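Local atomic coordinates of cytosolic phospholipase A2 delta (Homo sapiens, PDB entry 5IZ5), a protein that hydrolyses the sn-2 ester of glycerophospholipids in a calcium-dependent manner, with a preference for linoleic acid at that position. Residues B[33-38]-B[74-79]; B[116-121]-B[142-147]; B[161-166]-B[612-617]; B[196-201]-B[211-216]. The protein carries 3 engineered substitutions. One frame throughout, in Å; residues are numbered along the deposited sequence.

Interaction 1: residues B[33-38]-B[74-79]; sequences LEARNL and PVWNEA
E34 and V75 face each other as a non-hydrogen-bonded antiparallel pair, their CA atoms 4.1 Å apart and their side chains running alongside one another. From E34, CB sits 3.1 Å from P74 O and packs against V75 CG2. With chi1 at 65°, CG lies between the backbone N and the carbonyl carbon, and the chain then runs extended. At its end OE1 stays near V75 CG2 (3.9 Å), while OE2 takes a salt bridge from R36 NH1 at 2.9 Å, met on the anti side and 31° out of the carboxylate plane. R36 also bridges to E137 and D139 on the next strand. Cut back to an alanine, this position would lose the carboxylate, and R36 NH1 would probably be left without one of its acidic partners, V75 CG2 losing only its contact with OE1. Strands 21-36 and 75-85 belong to the N-terminal C2 domain, whose antiparallel sheet is irregular here: L33 and E34 both face D139 in a classic beta bulge, and N77 and E78 both face V32 in a G1 bulge. L33 O accepts two amides, W76 N at 2.9 Å and N77 N at 3.0 Å, the former bond the more bent (N-H...O angle 131°). Beyond the pair, A35 N donates to P74 O. A35 CB meets the edge of the W76 ring at CZ3 (3.9 Å), and L38 CD1 packs on P74 CD (3.8 Å).

Interaction 2: residues B[116-121]-B[142-147]; sequences SEVLPG and FLMEET
G121 N reaches M144 O at 2.9 Å, a nearly straight backbone bond (N-H...O angle 170°) by which the loop between strands 106-114 and 124-129 holds strand 137-146 of the N-terminal C2 domain. P120 CA adds a CA-H...O contact to the same M144 O at 3.4 Å. A water bonded to M144 N also lies 2.9 Å from L119 O, spanning the neighbouring backbone positions. G121 has a positive phi of 92°, and at its backbone angles a CB would jam against the preceding carbonyl, which accounts for a glycine at this turn. Among the side chains, V118 and M144 cross at about a right angle. The methionine leaves the strand with CG anti to the backbone N (chi1 -170°), then bends at chi2 and chi3, which carries its methyl back to the valine. V118 CG2, meanwhile, lies near both M144 CB (3.9 Å) and F142 CB (4.0 Å); the F142 ring turns away to meet Y113. M144 also touches W26 of strand 21-36, so it lies between V118 of the loop and that strand. L143 CD1 sits 3.8 Å from G121 O, and the closest side-chain contact across the two segments is V118 CG1 to M144 CE at 3.7 Å.

Interaction 3: residues B[161-166]-B[612-617]; sequences VARELS and GLQLHQ
R163 and Q614 meet through a folded arginine and a straighter glutamine. R163 bends at both chi2 and chi3, each near -60°, which curls the chain over the amide of Q614: CG lies 3.5 Å from Q614 CD, and NH1 then donates to Q614 OE1 at 2.9 Å. The oxygen lies in the guanidinium plane, at its edge, whereas NH1 is tilted 23° from the carbonyl plane of the amide, and the two flat groups stand 73° apart. The other polar ends are also held, R163 NE by a salt bridge to E152 and Q614 NE2 by T57 O, so both buried groups are fixed in rotation. V161 directs CG2 at H616, touching CA (3.6 Å) and ring atom CD2 (3.7 Å). L613 brings CD2 to A162 CB at 3.9 Å. Beneath these side chains V161 and Q614 form a hydrogen-bonded antiparallel pair, V161 N donating to Q614 O in a short bond of 2.6 Å and Q614 N to V161 O at 3.0 Å. The arrangement is a one-pair antiparallel bridge by which the two-residue strand 614-615, from the PLA2c catalytic region, joins the sheet that holds strand 160-172, a strand that runs into what is probably a second C2 domain.

Interaction 4: residues B[196-201]-B[211-216]; sequences SYEDTQ and FRFHYM
E198 grips H214 twice through its carboxylate: OE2 accepts from H214 ND1 at 2.8 Å on its syn lone pair, and OE1 accepts from the backbone H214 N at 2.9 Å. Carboxylate and imidazole are nearly coplanar, 21° apart, and OE2 lies in the plane of the ring. The bend at chi2 (78°) folds the carboxylate so that OE1 meets the backbone N-H and OE2 the ring N-H of H214; such a partner would probably favour a protonated imidazole. With a glutamine here the charge is gone, and one of the two N-H groups of H214 is likely to be left without its acceptor. The contact joins the two sheets of what is probably a second C2 domain, where strand 210-216 belongs to the larger antiparallel sheet and 200-204 is an outermost strand of the four-stranded one. The turn before strand 200-204 is an ST motif: S196 OG accepts from D199 N, is also bonded to L193 O, and lies at the edge of the F213 ring, 3.5 Å from CD1. Nearby, Y197 N donates to H214 O at 2.8 Å. Q201 NE2 lies 3.3 Å above the F213 ring plane, over the centre, and donates to R212 O at 2.9 Å from above the carbonyl plane. Q201 OE1 lies at the F211 ring edge, 3.6 Å from CD1.

From the N terminus, interaction 1 closes first, pairing strand 21-36 with 75-85, and interaction 2 follows in series, closing the span from the loop at 116-121 to strand 137-146. Strands 21-36 and 137-146 are neighbours, so both contacts reach the same sheet of the N-terminal C2 domain, with centres 22 Å apart. Interaction 3 opens at 161-166 and closes only at 612-617, some 445 residues later, joining the C2-like and catalytic regions. Interaction 4 falls wholly within that long span. It touches interaction 3 directly, S166 N lying 2.8 Å from Y215 O in a probable hydrogen bond. Interactions 2 and 3 also meet, through S116 CB and Q617 OE1 at 3.6 Å.

Interaction 1: residues B[33-38]-B[74-79]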
loop_
_atom_site.group_PDB
_atom_site.type_symbol
_atom_site.label_atom_id
_atom_site.label_comp_id
_atom_site.label_asym_id
_atom_site.label_seq_id
_atom_site.Cartn_x
_atom_site.Cartn_y
_atom_site.Cartn_z
ATOM N N LEU B 33 30.411 22.286 17.618
ATOM C CA LEU B 33 31.527 22.755 18.439
ATOM C C LEU B 33 32.560 21.659 18.692
ATOM O O LEU B 33 33.670 21.705 18.155
ATOM C CB LEU B 33 31.010 23.313 19.771
ATOM C CG LEU B 33 30.102 24.539 19.672
ATOM C CD1 LEU B 33 29.444 24.815 21.016
ATOM C CD2 LEU B 33 30.890 25.749 19.194
ATOM N N GLU B 34 32.186 20.676 19.504
ATOM C CA GLU B 34 33.115 19.642 19.944
ATOM C C GLU B 34 32.370 18.430 20.473
ATOM O O GLU B 34 31.166 18.495 20.731
ATOM C CB GLU B 34 34.029 20.189 21.044
ATOM C CG GLU B 34 33.304 20.558 22.332
ATOM C CD GLU B 34 34.250 21.029 23.419
ATOM O OE1 GLU B 34 34.957 22.032 23.199
ATOM O OE2 GLU B 34 34.278 20.404 24.500
ATOM N N ALA B 35 33.104 17.333 20.637
ATOM C CA ALA B 35 32.573 16.126 21.256
ATOM C C ALA B 35 33.556 15.603 22.299
ATOM O O ALA B 35 34.740 15.944 22.272
ATOM C CB ALA B 35 32.296 15.064 20.202
ATOM N N ARG B 36 33.055 14.778 23.217
ATOM C CA ARG B 36 33.869 14.233 24.305
ATOM C C ARG B 36 33.590 12.753 24.545
ATOM O O ARG B 36 32.465 12.283 24.353
ATOM C CB ARG B 36 33.594 14.996 25.601
ATOM C CG ARG B 36 34.044 16.447 25.604
ATOM C CD ARG B 36 33.579 17.156 26.865
ATOM N NE ARG B 36 32.118 17.255 26.921
ATOM C CZ ARG B 36 31.392 18.249 26.408
ATOM N NH1 ARG B 36 31.972 19.271 25.786
ATOM N NH2 ARG B 36 30.068 18.221 26.522
ATOM N N ASN B 37 34.627 12.038 24.973
ATOM C CA ASN B 37 34.529 10.641 25.401
ATOM C C ASN B 37 34.155 9.674 24.281
ATOM O O ASN B 37 33.441 8.704 24.515
ATOM C CB ASN B 37 33.541 10.496 26.570
ATOM C CG ASN B 37 33.754 11.545 27.647
ATOM O OD1 ASN B 37 34.880 11.795 28.066
ATOM N ND2 ASN B 37 32.669 12.163 28.100
ATOM N N LEU B 38 34.633 9.927 23.067
ATOM C CA LEU B 38 34.361 9.017 21.954
ATOM C C LEU B 38 35.207 7.746 22.077
ATOM O O LEU B 38 36.282 7.759 22.659
ATOM C CB LEU B 38 34.644 9.693 20.613
ATOM C CG LEU B 38 33.855 10.960 20.274
ATOM C CD1 LEU B 38 34.269 11.458 18.899
ATOM C CD2 LEU B 38 32.350 10.729 20.324
ATOM N N PRO B 74 37.316 15.584 20.012
ATOM C CA PRO B 74 37.522 16.517 18.906
ATOM C C PRO B 74 36.872 17.882 19.119
ATOM O O PRO B 74 35.801 17.968 19.717
ATOM C CB PRO B 74 36.861 15.801 17.732
ATOM C CG PRO B 74 35.783 14.993 18.366
ATOM C CD PRO B 74 36.381 14.503 19.649
ATOM N N VAL B 75 37.535 18.930 18.631
ATOM C CA VAL B 75 36.983 20.284 18.605
ATOM C C VAL B 75 37.016 20.775 17.160
ATOM O O VAL B 75 38.083 21.092 16.637
ATOM C CB VAL B 75 37.797 21.250 19.490
ATOM C CG1 VAL B 75 37.230 22.666 19.420
ATOM C CG2 VAL B 75 37.824 20.757 20.930
ATOM N N TRP B 76 35.848 20.821 16.518
ATOM C CA TRP B 76 35.749 21.232 15.115
ATOM C C TRP B 76 35.468 22.726 14.969
ATOM O O TRP B 76 36.108 23.412 14.168
ATOM C CB TRP B 76 34.629 20.466 14.410
ATOM C CG TRP B 76 34.842 18.992 14.275
ATOM C CD1 TRP B 76 35.585 18.351 13.324
ATOM C CD2 TRP B 76 34.267 17.967 15.092
ATOM N NE1 TRP B 76 35.523 16.989 13.508
ATOM C CE2 TRP B 76 34.719 16.726 14.587
ATOM C CE3 TRP B 76 33.421 17.976 16.207
ATOM C CZ2 TRP B 76 34.353 15.507 15.161
ATOM C CZ3 TRP B 76 33.057 16.761 16.779
ATOM C CH2 TRP B 76 33.519 15.544 16.251
ATOM N N ASN B 77 34.487 23.210 15.727
ATOM C CA ASN B 77 33.997 24.585 15.612
ATOM C C ASN B 77 33.699 24.991 14.160
ATOM O O ASN B 77 34.254 25.962 13.646
ATOM C CB ASN B 77 34.986 25.565 16.254
ATOM C CG ASN B 77 34.436 26.980 16.337
ATOM O OD1 ASN B 77 33.222 27.185 16.422
ATOM N ND2 ASN B 77 35.327 27.965 16.305
ATOM N N GLU B 78 32.830 24.226 13.501
ATOM C CA GLU B 78 32.388 24.539 12.144
ATOM C C GLU B 78 30.886 24.794 12.133
ATOM O O GLU B 78 30.127 24.117 12.834
ATOM C CB GLU B 78 32.730 23.397 11.184
ATOM C CG GLU B 78 34.214 23.237 10.914
ATOM C CD GLU B 78 34.510 22.060 10.005
ATOM O OE1 GLU B 78 33.965 22.023 8.883
ATOM O OE2 GLU B 78 35.294 21.175 10.409
ATOM N N ALA B 79 30.469 25.764 11.321
ATOM C CA ALA B 79 29.066 26.150 11.215
ATOM C C ALA B 79 28.529 25.853 9.823
ATOM O O ALA B 79 29.247 25.980 8.833
ATOM C CB ALA B 79 28.902 27.624 11.532
#

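Interaction 2: residues B[116-121]-B[142-147]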
loop_
_atom_site.group_PDB
_atom_site.type_symbol
_atom_site.label_atom_id
_atom_site.label_comp_id
_atom_site.label_asym_id
_atom_site.label_seq_id
_atom_site.Cartn_x
_atom_site.Cartn_y
_atom_site.Cartn_z
ATOM N N SER B 116 12.188 21.935 15.801
ATOM C CA SER B 116 11.086 22.823 16.184
ATOM C C SER B 116 11.302 23.427 17.574
ATOM O O SER B 116 10.680 24.428 17.912
ATOM C CB SER B 116 9.732 22.104 16.117
ATOM O OG SER B 116 9.657 21.027 17.034
ATOM N N GLU B 117 12.189 22.827 18.369
ATOM C CA GLU B 117 12.584 23.396 19.661
ATOM C C GLU B 117 13.267 24.758 19.518
ATOM O O GLU B 117 13.151 25.602 20.405
ATOM C CB GLU B 117 13.532 22.448 20.414
ATOM C CG GLU B 117 13.816 22.876 21.854
ATOM C CD GLU B 117 14.870 22.032 22.550
ATOM O OE1 GLU B 117 14.943 22.083 23.795
ATOM O OE2 GLU B 117 15.639 21.330 21.871
ATOM N N VAL B 118 13.991 24.962 18.420
ATOM C CA VAL B 118 14.771 26.191 18.240
ATOM C C VAL B 118 13.851 27.338 17.789
ATOM O O VAL B 118 13.247 27.304 16.716
ATOM C CB VAL B 118 16.033 26.000 17.344
ATOM C CG1 VAL B 118 15.733 25.255 16.058
ATOM C CG2 VAL B 118 16.708 27.334 17.047
ATOM N N LEU B 119 13.734 28.344 18.651
ATOM C CA LEU B 119 12.864 29.491 18.404
ATOM C C LEU B 119 13.658 30.635 17.775
ATOM O O LEU B 119 14.810 30.867 18.148
ATOM C CB LEU B 119 12.213 29.942 19.712
ATOM C CG LEU B 119 11.321 28.884 20.377
ATOM C CD1 LEU B 119 10.939 29.309 21.787
ATOM C CD2 LEU B 119 10.079 28.612 19.537
ATOM N N PRO B 120 13.048 31.350 16.811
ATOM C CA PRO B 120 13.771 32.400 16.087
ATOM C C PRO B 120 14.310 33.493 17.006
ATOM O O PRO B 120 13.624 33.910 17.936
ATOM C CB PRO B 120 12.728 32.954 15.103
ATOM C CG PRO B 120 11.407 32.455 15.576
ATOM C CD PRO B 120 11.664 31.191 16.331
ATOM N N GLY B 121 15.553 33.913 16.767
ATOM C CA GLY B 121 16.197 34.953 17.566
ATOM C C GLY B 121 16.999 34.444 18.753
ATOM O O GLY B 121 18.047 35.002 19.069
ATOM N N PHE B 142 22.510 26.305 17.942
ATOM C CA PHE B 142 21.538 26.568 16.891
ATOM C C PHE B 142 21.079 28.016 16.932
ATOM O O PHE B 142 20.732 28.529 17.994
ATOM C CB PHE B 142 20.310 25.676 17.077
ATOM C CG PHE B 142 20.611 24.211 17.027
ATOM C CD1 PHE B 142 20.611 23.538 15.817
ATOM C CD2 PHE B 142 20.891 23.502 18.192
ATOM C CE1 PHE B 142 20.886 22.182 15.773
ATOM C CE2 PHE B 142 21.168 22.148 18.154
ATOM C CZ PHE B 142 21.165 21.485 16.943
ATOM N N LEU B 143 21.067 28.669 15.773
ATOM C CA LEU B 143 20.462 29.991 15.661
ATOM C C LEU B 143 19.540 30.044 14.458
ATOM O O LEU B 143 19.956 29.801 13.321
ATOM C CB LEU B 143 21.516 31.091 15.547
ATOM C CG LEU B 143 20.919 32.509 15.524
ATOM C CD1 LEU B 143 20.445 32.951 16.906
ATOM C CD2 LEU B 143 21.906 33.515 14.944
ATOM N N MET B 144 18.282 30.375 14.730
ATOM C CA MET B 144 17.278 30.517 13.701
ATOM C C MET B 144 17.026 31.996 13.467
ATOM O O MET B 144 16.745 32.741 14.408
ATOM C CB MET B 144 15.995 29.835 14.149
ATOM C CG MET B 144 14.948 29.722 13.054
ATOM S SD MET B 144 15.261 28.331 11.949
ATOM C CE MET B 144 14.735 26.937 12.959
ATOM N N GLU B 145 17.122 32.412 12.207
ATOM C CA GLU B 145 16.971 33.802 11.837
ATOM C C GLU B 145 16.032 33.971 10.668
ATOM O O GLU B 145 15.943 33.095 9.811
ATOM C CB GLU B 145 18.314 34.373 11.433
ATOM C CG GLU B 145 19.243 34.673 12.587
ATOM C CD GLU B 145 20.490 35.420 12.151
ATOM O OE1 GLU B 145 20.940 35.230 11.002
ATOM O OE2 GLU B 145 21.020 36.209 12.960
ATOM N N GLU B 146 15.386 35.135 10.629
ATOM C CA GLU B 146 14.465 35.510 9.570
ATOM C C GLU B 146 15.244 35.780 8.291
ATOM O O GLU B 146 16.420 36.130 8.336
ATOM C CB GLU B 146 13.693 36.760 10.003
ATOM C CG GLU B 146 12.562 37.195 9.095
ATOM C CD GLU B 146 11.657 38.239 9.736
ATOM O OE1 GLU B 146 10.799 38.790 9.021
ATOM O OE2 GLU B 146 11.789 38.512 10.951
ATOM N N THR B 147 14.592 35.577 7.154
ATOM C CA THR B 147 15.160 35.883 5.849
ATOM C C THR B 147 14.195 36.824 5.137
ATOM O O THR B 147 13.043 36.960 5.544
ATOM C CB THR B 147 15.352 34.613 4.994
ATOM O OG1 THR B 147 14.075 34.096 4.605
ATOM C CG2 THR B 147 16.127 33.533 5.762
HETATM O O HOH W 1 17.505 30.932 17.126
#

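Interaction 3: residues B[161-166]-B[612-617]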
loop_
_atom_site.group_PDB
_atom_site.type_symbol
_atom_site.label_atom_id
_atom_site.label_comp_id
_atom_site.label_asym_id
_atom_site.label_seq_id
_atom_site.Cartn_x
_atom_site.Cartn_y
_atom_site.Cartn_z
ATOM N N VAL B 161 2.983 17.236 2.979
ATOM C CA VAL B 161 3.298 18.515 2.349
ATOM C C VAL B 161 4.086 18.293 1.062
ATOM O O VAL B 161 5.097 17.580 1.037
ATOM C CB VAL B 161 4.175 19.407 3.254
ATOM C CG1 VAL B 161 4.544 20.706 2.546
ATOM C CG2 VAL B 161 3.469 19.711 4.565
ATOM N N ALA B 162 3.610 18.925 -0.001
ATOM C CA ALA B 162 4.346 19.024 -1.241
ATOM C C ALA B 162 5.102 20.354 -1.238
ATOM O O ALA B 162 4.498 21.442 -1.240
ATOM C CB ALA B 162 3.392 18.944 -2.409
ATOM N N ARG B 163 6.429 20.263 -1.205
ATOM C CA ARG B 163 7.291 21.446 -1.209
ATOM C C ARG B 163 7.280 22.068 -2.595
ATOM O O ARG B 163 7.028 21.372 -3.583
ATOM C CB ARG B 163 8.720 21.063 -0.831
ATOM C CG ARG B 163 8.865 20.402 0.534
ATOM C CD ARG B 163 8.458 21.335 1.658
ATOM N NE ARG B 163 9.292 22.540 1.676
ATOM C CZ ARG B 163 10.463 22.663 2.308
ATOM N NH1 ARG B 163 10.970 21.654 3.015
ATOM N NH2 ARG B 163 11.133 23.808 2.228
ATOM N N GLU B 164 7.549 23.373 -2.671
ATOM C CA GLU B 164 7.630 24.051 -3.968
ATOM C C GLU B 164 8.762 23.434 -4.786
ATOM O O GLU B 164 9.854 23.223 -4.267
ATOM C CB GLU B 164 7.877 25.552 -3.791
ATOM C CG GLU B 164 7.758 26.337 -5.089
ATOM C CD GLU B 164 8.045 27.821 -4.918
ATOM O OE1 GLU B 164 8.502 28.444 -5.894
ATOM O OE2 GLU B 164 7.813 28.378 -3.822
ATOM N N LEU B 165 8.489 23.133 -6.050
ATOM C CA LEU B 165 9.449 22.423 -6.897
ATOM C C LEU B 165 9.891 23.320 -8.036
ATOM O O LEU B 165 9.061 23.945 -8.700
ATOM C CB LEU B 165 8.842 21.136 -7.477
ATOM C CG LEU B 165 9.710 19.878 -7.494
ATOM C CD1 LEU B 165 10.137 19.508 -6.084
ATOM C CD2 LEU B 165 8.935 18.742 -8.128
ATOM N N SER B 166 11.202 23.378 -8.249
ATOM C CA SER B 166 11.768 24.001 -9.433
ATOM C C SER B 166 12.246 22.928 -10.400
ATOM O O SER B 166 12.562 21.802 -10.007
ATOM C CB SER B 166 12.920 24.923 -9.052
ATOM O OG SER B 166 12.462 25.975 -8.220
ATOM N N GLY B 612 9.425 11.528 -1.652
ATOM C CA GLY B 612 9.887 12.907 -1.592
ATOM C C GLY B 612 8.957 13.866 -0.877
ATOM O O GLY B 612 9.399 14.919 -0.426
ATOM N N LEU B 613 7.682 13.507 -0.733
ATOM C CA LEU B 613 6.754 14.328 0.039
ATOM C C LEU B 613 7.207 14.362 1.487
ATOM O O LEU B 613 7.858 13.424 1.969
ATOM C CB LEU B 613 5.331 13.776 -0.056
ATOM C CG LEU B 613 4.718 13.817 -1.457
ATOM C CD1 LEU B 613 3.446 12.987 -1.512
ATOM C CD2 LEU B 613 4.462 15.255 -1.892
ATOM N N GLN B 614 6.859 15.441 2.184
ATOM C CA GLN B 614 7.309 15.639 3.553
ATOM C C GLN B 614 6.143 15.744 4.531
ATOM O O GLN B 614 5.018 16.044 4.143
ATOM C CB GLN B 614 8.197 16.877 3.615
ATOM C CG GLN B 614 9.287 16.878 2.541
ATOM C CD GLN B 614 10.275 18.017 2.674
ATOM O OE1 GLN B 614 10.021 18.989 3.384
ATOM N NE2 GLN B 614 11.416 17.899 1.992
ATOM N N LEU B 615 6.418 15.485 5.805
ATOM C CA LEU B 615 5.376 15.507 6.825
ATOM C C LEU B 615 5.137 16.923 7.316
ATOM O O LEU B 615 6.081 17.662 7.571
ATOM C CB LEU B 615 5.734 14.598 8.008
ATOM C CG LEU B 615 5.652 13.078 7.820
ATOM C CD1 LEU B 615 4.299 12.668 7.254
ATOM C CD2 LEU B 615 6.780 12.548 6.945
ATOM N N HIS B 616 3.868 17.275 7.497
ATOM C CA HIS B 616 3.479 18.587 8.011
ATOM C C HIS B 616 3.931 18.709 9.466
ATOM O O HIS B 616 4.025 17.710 10.178
ATOM C CB HIS B 616 1.961 18.759 7.910
ATOM C CG HIS B 616 1.498 20.175 8.034
ATOM N ND1 HIS B 616 1.375 20.818 9.245
ATOM C CD2 HIS B 616 1.120 21.071 7.098
ATOM C CE1 HIS B 616 0.958 22.053 9.050
ATOM N NE2 HIS B 616 0.787 22.229 7.754
ATOM N N GLN B 617 4.225 19.928 9.904
ATOM C CA GLN B 617 4.701 20.171 11.275
ATOM C C GLN B 617 3.762 19.607 12.344
ATOM O O GLN B 617 4.211 19.101 13.370
ATOM C CB GLN B 617 4.922 21.669 11.502
ATOM C CG GLN B 617 5.355 22.075 12.908
ATOM C CD GLN B 617 6.633 21.403 13.391
ATOM O OE1 GLN B 617 6.686 20.927 14.519
ATOM N NE2 GLN B 617 7.665 21.373 12.555
#

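Interaction 4: residues B[196-201]-B[211-216]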
loop_
_atom_site.group_PDB
_atom_site.type_symbol
_atom_site.label_atom_id
_atom_site.label_comp_id
_atom_site.label_asym_id
_atom_site.label_seq_id
_atom_site.Cartn_x
_atom_site.Cartn_y
_atom_site.Cartn_z
ATOM N N SER B 196 18.604 17.373 -5.804
ATOM C CA SER B 196 17.581 17.066 -6.798
ATOM C C SER B 196 17.180 15.607 -6.710
ATOM O O SER B 196 17.900 14.797 -6.134
ATOM C CB SER B 196 18.093 17.363 -8.208
ATOM O OG SER B 196 19.128 16.469 -8.580
ATOM N N TYR B 197 16.046 15.278 -7.321
ATOM C CA TYR B 197 15.581 13.894 -7.422
ATOM C C TYR B 197 16.554 13.031 -8.221
ATOM O O TYR B 197 16.864 11.904 -7.832
ATOM C CB TYR B 197 14.187 13.852 -8.068
ATOM C CG TYR B 197 13.704 12.472 -8.484
ATOM C CD1 TYR B 197 13.416 11.494 -7.537
ATOM C CD2 TYR B 197 13.527 12.151 -9.825
ATOM C CE1 TYR B 197 12.973 10.237 -7.922
ATOM C CE2 TYR B 197 13.089 10.897 -10.226
ATOM C CZ TYR B 197 12.807 9.944 -9.269
ATOM O OH TYR B 197 12.353 8.701 -9.671
ATOM N N GLU B 198 17.016 13.563 -9.347
ATOM C CA GLU B 198 17.891 12.819 -10.247
ATOM C C GLU B 198 19.299 12.749 -9.676
ATOM O O GLU B 198 19.994 11.747 -9.846
ATOM C CB GLU B 198 17.921 13.467 -11.626
ATOM C CG GLU B 198 16.592 13.417 -12.378
ATOM C CD GLU B 198 15.573 14.447 -11.909
ATOM O OE1 GLU B 198 15.883 15.252 -10.999
ATOM O OE2 GLU B 198 14.452 14.467 -12.469
ATOM N N ASP B 199 19.702 13.820 -8.991
ATOM C CA ASP B 199 21.020 13.935 -8.358
ATOM C C ASP B 199 22.161 14.068 -9.373
ATOM O O ASP B 199 22.782 15.132 -9.482
ATOM C CB ASP B 199 21.295 12.781 -7.389
ATOM C CG ASP B 199 22.589 12.965 -6.634
ATOM O OD1 ASP B 199 23.532 12.194 -6.864
ATOM O OD2 ASP B 199 22.679 13.909 -5.829
ATOM N N THR B 200 22.424 12.994 -10.111
ATOM C CA THR B 200 23.492 12.959 -11.100
ATOM C C THR B 200 22.978 12.351 -12.387
ATOM O O THR B 200 22.282 11.344 -12.357
ATOM C CB THR B 200 24.675 12.114 -10.601
ATOM O OG1 THR B 200 25.192 12.690 -9.398
ATOM C CG2 THR B 200 25.793 12.038 -11.645
ATOM N N GLN B 201 23.323 12.963 -13.512
ATOM C CA GLN B 201 22.986 12.420 -14.817
ATOM C C GLN B 201 24.218 12.464 -15.714
ATOM O O GLN B 201 24.899 13.492 -15.807
ATOM C CB GLN B 201 21.829 13.196 -15.446
ATOM C CG GLN B 201 20.517 13.028 -14.694
ATOM C CD GLN B 201 19.353 13.739 -15.362
ATOM O OE1 GLN B 201 18.956 13.387 -16.470
ATOM N NE2 GLN B 201 18.791 14.736 -14.685
ATOM N N PHE B 211 18.379 17.198 -20.680
ATOM C CA PHE B 211 18.284 16.733 -19.297
ATOM C C PHE B 211 17.339 17.604 -18.481
ATOM O O PHE B 211 17.288 18.822 -18.662
ATOM C CB PHE B 211 19.651 16.766 -18.619
ATOM C CG PHE B 211 20.722 16.053 -19.380
ATOM C CD1 PHE B 211 21.008 14.723 -19.117
ATOM C CD2 PHE B 211 21.442 16.710 -20.369
ATOM C CE1 PHE B 211 21.994 14.058 -19.826
ATOM C CE2 PHE B 211 22.425 16.052 -21.082
ATOM C CZ PHE B 211 22.705 14.724 -20.811
ATOM N N ARG B 212 16.611 16.968 -17.568
ATOM C CA ARG B 212 15.735 17.668 -16.645
ATOM C C ARG B 212 16.098 17.269 -15.223
ATOM O O ARG B 212 16.242 16.083 -14.929
ATOM C CB ARG B 212 14.275 17.303 -16.945
ATOM C CG ARG B 212 13.256 17.726 -15.878
ATOM C CD ARG B 212 12.559 19.022 -16.202
ATOM N NE ARG B 212 11.765 18.903 -17.410
ATOM C CZ ARG B 212 11.099 19.920 -17.945
ATOM N NH1 ARG B 212 11.122 21.125 -17.375
ATOM N NH2 ARG B 212 10.404 19.733 -19.054
ATOM N N PHE B 213 16.250 18.265 -14.351
ATOM C CA PHE B 213 16.385 18.031 -12.921
ATOM C C PHE B 213 15.191 18.633 -12.194
ATOM O O PHE B 213 14.757 19.747 -12.508
ATOM C CB PHE B 213 17.656 18.672 -12.371
ATOM C CG PHE B 213 18.926 18.006 -12.824
ATOM C CD1 PHE B 213 19.563 17.061 -12.026
ATOM C CD2 PHE B 213 19.503 18.348 -14.034
ATOM C CE1 PHE B 213 20.746 16.459 -12.433
ATOM C CE2 PHE B 213 20.685 17.752 -14.448
ATOM C CZ PHE B 213 21.308 16.806 -13.647
ATOM N N HIS B 214 14.681 17.899 -11.209
ATOM C CA HIS B 214 13.654 18.405 -10.318
ATOM C C HIS B 214 14.241 18.537 -8.931
ATOM O O HIS B 214 14.893 17.612 -8.437
ATOM C CB HIS B 214 12.473 17.449 -10.280
ATOM C CG HIS B 214 11.849 17.201 -11.616
ATOM N ND1 HIS B 214 12.356 16.285 -12.512
ATOM C CD2 HIS B 214 10.754 17.736 -12.204
ATOM C CE1 HIS B 214 11.599 16.265 -13.594
ATOM N NE2 HIS B 214 10.622 17.138 -13.435
ATOM N N TYR B 215 14.010 19.682 -8.296
ATOM C CA TYR B 215 14.567 19.945 -6.983
ATOM C C TYR B 215 13.752 21.013 -6.273
ATOM O O TYR B 215 13.071 21.824 -6.894
ATOM C CB TYR B 215 16.028 20.394 -7.110
ATOM C CG TYR B 215 16.191 21.626 -7.958
ATOM C CD1 TYR B 215 16.425 22.869 -7.375
ATOM C CD2 TYR B 215 16.080 21.552 -9.341
ATOM C CE1 TYR B 215 16.555 24.005 -8.157
ATOM C CE2 TYR B 215 16.206 22.673 -10.127
ATOM C CZ TYR B 215 16.445 23.893 -9.532
ATOM O OH TYR B 215 16.577 24.997 -10.318
ATOM N N MET B 216 13.833 21.005 -4.955
ATOM C CA MET B 216 13.115 21.966 -4.143
ATOM C C MET B 216 13.611 23.393 -4.355
ATOM O O MET B 216 14.816 23.658 -4.299
ATOM C CB MET B 216 13.280 21.614 -2.680
ATOM C CG MET B 216 12.352 20.518 -2.198
ATOM S SD MET B 216 12.801 19.971 -0.550
ATOM C CE MET B 216 12.891 21.498 0.332
#